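Local coordinates for protein peroxiredoxin (PDB 6KHX) that probably reduces hydrogen peroxide and organic peroxides through a reactive cysteine, as a typical 2-Cys peroxiredoxin assembled here as a decamer, at residues B[42-47]-B[72-77]. Residues are numbered along the deposited sequence; the frame is centred on the assembly and turned at random.
Sequences PKDFTF and GCSTDS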
ATOM      1  N   PRO B  42      18.540 -29.115 -23.400  1.00 33.61           N
ATOM      2  CA  PRO B  42      19.307 -28.225 -22.509  1.00 31.72           C
ATOM      3  C   PRO B  42      20.553 -27.568 -23.090  1.00 30.54           C
ATOM      4  O   PRO B  42      20.714 -26.352 -22.948  1.00 29.66           O
ATOM      5  CB  PRO B  42      19.682 -29.146 -21.336  1.00 32.63           C
ATOM      6  CG  PRO B  42      19.589 -30.526 -21.878  1.00 31.48           C
ATOM      7  CD  PRO B  42      18.485 -30.495 -22.885  1.00 31.99           C
ATOM      8  N   LYS B  43      21.448 -28.328 -23.718  1.00 38.13           N
ATOM      9  CA  LYS B  43      22.761 -27.787 -24.052  1.00 32.59           C
ATOM     10  C   LYS B  43      23.269 -28.349 -25.374  1.00 37.50           C
ATOM     11  O   LYS B  43      23.219 -29.564 -25.591  1.00 42.78           O
ATOM     12  CB  LYS B  43      23.767 -28.121 -22.947  1.00 35.77           C
ATOM     13  CG  LYS B  43      23.794 -27.167 -21.771  1.00 35.70           C
ATOM     14  CD  LYS B  43      24.792 -27.651 -20.733  1.00 33.09           C
ATOM     15  CE  LYS B  43      24.536 -27.023 -19.383  1.00 30.44           C
ATOM     16  NZ  LYS B  43      25.379 -27.640 -18.332  1.00 35.25           N
ATOM     17  N   ASP B  44      23.774 -27.467 -26.236  1.00 34.42           N
ATOM     18  CA  ASP B  44      24.547 -27.895 -27.395  1.00 34.23           C
ATOM     19  C   ASP B  44      25.816 -28.613 -26.945  1.00 35.64           C
ATOM     20  O   ASP B  44      26.357 -28.345 -25.870  1.00 32.55           O
ATOM     21  CB  ASP B  44      24.927 -26.696 -28.276  1.00 40.98           C
ATOM     22  CG  ASP B  44      23.762 -26.155 -29.093  1.00 36.82           C
ATOM     23  OD1 ASP B  44      22.651 -26.716 -29.020  1.00 33.43           O
ATOM     24  OD2 ASP B  44      23.971 -25.168 -29.827  1.00 36.35           O
ATOM     25  N   PHE B  45      26.292 -29.530 -27.795  1.00 35.61           N
ATOM     26  CA  PHE B  45      27.535 -30.285 -27.577  1.00 37.93           C
ATOM     27  C   PHE B  45      27.453 -31.202 -26.361  1.00 33.37           C
ATOM     28  O   PHE B  45      28.452 -31.419 -25.675  1.00 37.54           O
ATOM     29  CB  PHE B  45      28.759 -29.372 -27.455  1.00 36.43           C
ATOM     30  CG  PHE B  45      28.985 -28.506 -28.649  1.00 40.30           C
ATOM     31  CD1 PHE B  45      29.560 -29.026 -29.795  1.00 37.82           C
ATOM     32  CD2 PHE B  45      28.632 -27.168 -28.627  1.00 38.76           C
ATOM     33  CE1 PHE B  45      29.773 -28.225 -30.904  1.00 44.76           C
ATOM     34  CE2 PHE B  45      28.845 -26.363 -29.731  1.00 39.44           C
ATOM     35  CZ  PHE B  45      29.416 -26.893 -30.871  1.00 43.64           C
ATOM     36  N   THR B  46      26.271 -31.730 -26.059  1.00 38.16           N
ATOM     37  CA  THR B  46      26.177 -32.714 -24.985  1.00 41.40           C
ATOM     38  C   THR B  46      25.860 -34.087 -25.572  1.00 40.41           C
ATOM     39  O   THR B  46      26.415 -34.454 -26.613  1.00 42.72           O
ATOM     40  CB  THR B  46      25.151 -32.293 -23.919  1.00 43.02           C
ATOM     41  OG1 THR B  46      23.928 -31.871 -24.534  1.00 46.47           O
ATOM     42  CG2 THR B  46      25.705 -31.157 -23.077  1.00 37.79           C
ATOM     43  N   PHE B  47      24.987 -34.855 -24.916  1.00 44.82           N
ATOM     44  CA  PHE B  47      24.926 -36.302 -25.124  1.00 42.59           C
ATOM     45  C   PHE B  47      23.590 -36.757 -25.702  1.00 42.24           C
ATOM     46  O   PHE B  47      23.552 -37.199 -26.853  1.00 43.79           O
ATOM     47  CB  PHE B  47      25.239 -36.989 -23.795  1.00 42.54           C
ATOM     48  CG  PHE B  47      26.335 -36.309 -23.015  1.00 45.09           C
ATOM     49  CD1 PHE B  47      27.541 -35.979 -23.622  1.00 40.19           C
ATOM     50  CD2 PHE B  47      26.145 -35.967 -21.682  1.00 41.15           C
ATOM     51  CE1 PHE B  47      28.538 -35.332 -22.906  1.00 43.05           C
ATOM     52  CE2 PHE B  47      27.142 -35.326 -20.960  1.00 36.41           C
ATOM     53  CZ  PHE B  47      28.339 -35.009 -21.570  1.00 33.96           C
ATOM     54  N   GLY B  72      13.467 -27.272 -33.251  1.00 33.44           N
ATOM     55  CA  GLY B  72      14.178 -27.453 -32.005  1.00 32.98           C
ATOM     56  C   GLY B  72      14.604 -26.124 -31.403  1.00 32.72           C
ATOM     57  O   GLY B  72      14.708 -25.111 -32.090  1.00 29.75           O
ATOM     58  N   CYS B  73      14.881 -26.145 -30.103  1.00 31.61           N
ATOM     59  CA  CYS B  73      15.230 -24.923 -29.398  1.00 28.57           C
ATOM     60  C   CYS B  73      16.031 -25.249 -28.147  1.00 32.90           C
ATOM     61  O   CYS B  73      15.682 -26.166 -27.397  1.00 30.25           O
ATOM     62  CB  CYS B  73      13.972 -24.138 -29.015  1.00 31.13           C
ATOM     63  SG  CYS B  73      14.309 -22.615 -28.117  1.00 35.44           S
ATOM     64  N   SER B  74      17.081 -24.460 -27.916  1.00 28.69           N
ATOM     65  CA  SER B  74      17.800 -24.446 -26.651  1.00 32.58           C
ATOM     66  C   SER B  74      18.212 -23.013 -26.363  1.00 31.87           C
ATOM     67  O   SER B  74      18.119 -22.136 -27.229  1.00 27.07           O
ATOM     68  CB  SER B  74      19.035 -25.358 -26.676  1.00 27.97           C
ATOM     69  OG  SER B  74      20.150 -24.683 -27.240  1.00 29.94           O
ATOM     70  N   THR B  75      18.703 -22.777 -25.144  1.00 29.56           N
ATOM     71  CA  THR B  75      19.123 -21.440 -24.746  1.00 30.97           C
ATOM     72  C   THR B  75      20.553 -21.123 -25.165  1.00 32.44           C
ATOM     73  O   THR B  75      21.106 -20.118 -24.708  1.00 33.70           O
ATOM     74  CB  THR B  75      18.960 -21.234 -23.233  1.00 32.52           C
ATOM     75  OG1 THR B  75      19.734 -22.198 -22.509  1.00 36.49           O
ATOM     76  CG2 THR B  75      17.499 -21.351 -22.831  1.00 31.37           C
ATOM     77  N   ASP B  76      21.166 -21.962 -25.999  1.00 30.73           N
ATOM     78  CA  ASP B  76      22.457 -21.650 -26.593  1.00 31.27           C
ATOM     79  C   ASP B  76      22.298 -20.631 -27.719  1.00 32.54           C
ATOM     80  O   ASP B  76      21.211 -20.433 -28.271  1.00 31.52           O
ATOM     81  CB  ASP B  76      23.122 -22.913 -27.132  1.00 32.90           C
ATOM     82  CG  ASP B  76      23.318 -23.956 -26.062  1.00 36.08           C
ATOM     83  OD1 ASP B  76      24.148 -23.732 -25.154  1.00 36.57           O
ATOM     84  OD2 ASP B  76      22.623 -24.989 -26.114  1.00 34.79           O
ATOM     85  N   SER B  77      23.407 -19.985 -28.065  1.00 33.06           N
ATOM     86  CA  SER B  77      23.394 -18.991 -29.126  1.00 32.06           C
ATOM     87  C   SER B  77      23.241 -19.647 -30.500  1.00 35.88           C
ATOM     88  O   SER B  77      23.449 -20.850 -30.683  1.00 35.94           O
ATOM     89  CB  SER B  77      24.673 -18.159 -29.091  1.00 33.51           C
ATOM     90  OG  SER B  77      25.719 -18.811 -29.795  1.00 37.69           O
TER
HETATM   91  O   HOH W   1      18.587 -24.577 -22.754  1.00 29.57           O
HETATM   92  O   HOH W   2      22.693 -24.329 -22.755  1.00 36.29           O
HETATM   93  O   HOH W   3      25.777 -25.946 -24.658  1.00 32.36           O
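Asp-76 and Asp-44 meet where two loops leave the C-terminal ends of neighbouring parallel strands, 35-40 and 68-74, in the thioredoxin fold of this peroxiredoxin. Segment 42-47 leads into helix 48-58 and belongs to the PXXXTXXC motif, whose cysteine is the peroxidatic one in this family. The backbone N of Asp-44 donates to Asp-76 OD2 at 2.7 Å, reaching it from above the carboxylate plane (N-H...O 153°). From the opposite face, on the anti side, Ser-74 OG donates to Asp-76 OD2 at 2.7 Å; its chi1 of 84° turns the hydroxyl toward the Asp-76 side chain two residues on. The two acidic side chains run past one another head to tail, their carboxylate planes 31° apart, bringing Asp-44 OD1 within 3.4 Å of Asp-76 OD2. Like charges thus sit close, and the donors on each group probably offset the repulsion: Asp-44 N-H and Ser-74 OG on Asp-76, Tyr-41 OH on OD1 and His-81 ND1 on OD2 of Asp-44. Lys-43 NZ pairs with Glu-133 and with Glu-78 of the second subunit, whose Ser-77 also packs on Asp-76. Replacing Asp-76 by an alanine would probably leave the Asp-44 N-H and the Ser-74 hydroxyl without their shared acceptor. Water also joins the loops: one molecule links Pro-42 O to Thr-75 N. Two others each donate to Asp-76 OD1 and, with the other hydrogen, one to Pro-42 O and one to Asp-44 O, the last 2.7 Å from its water oxygen.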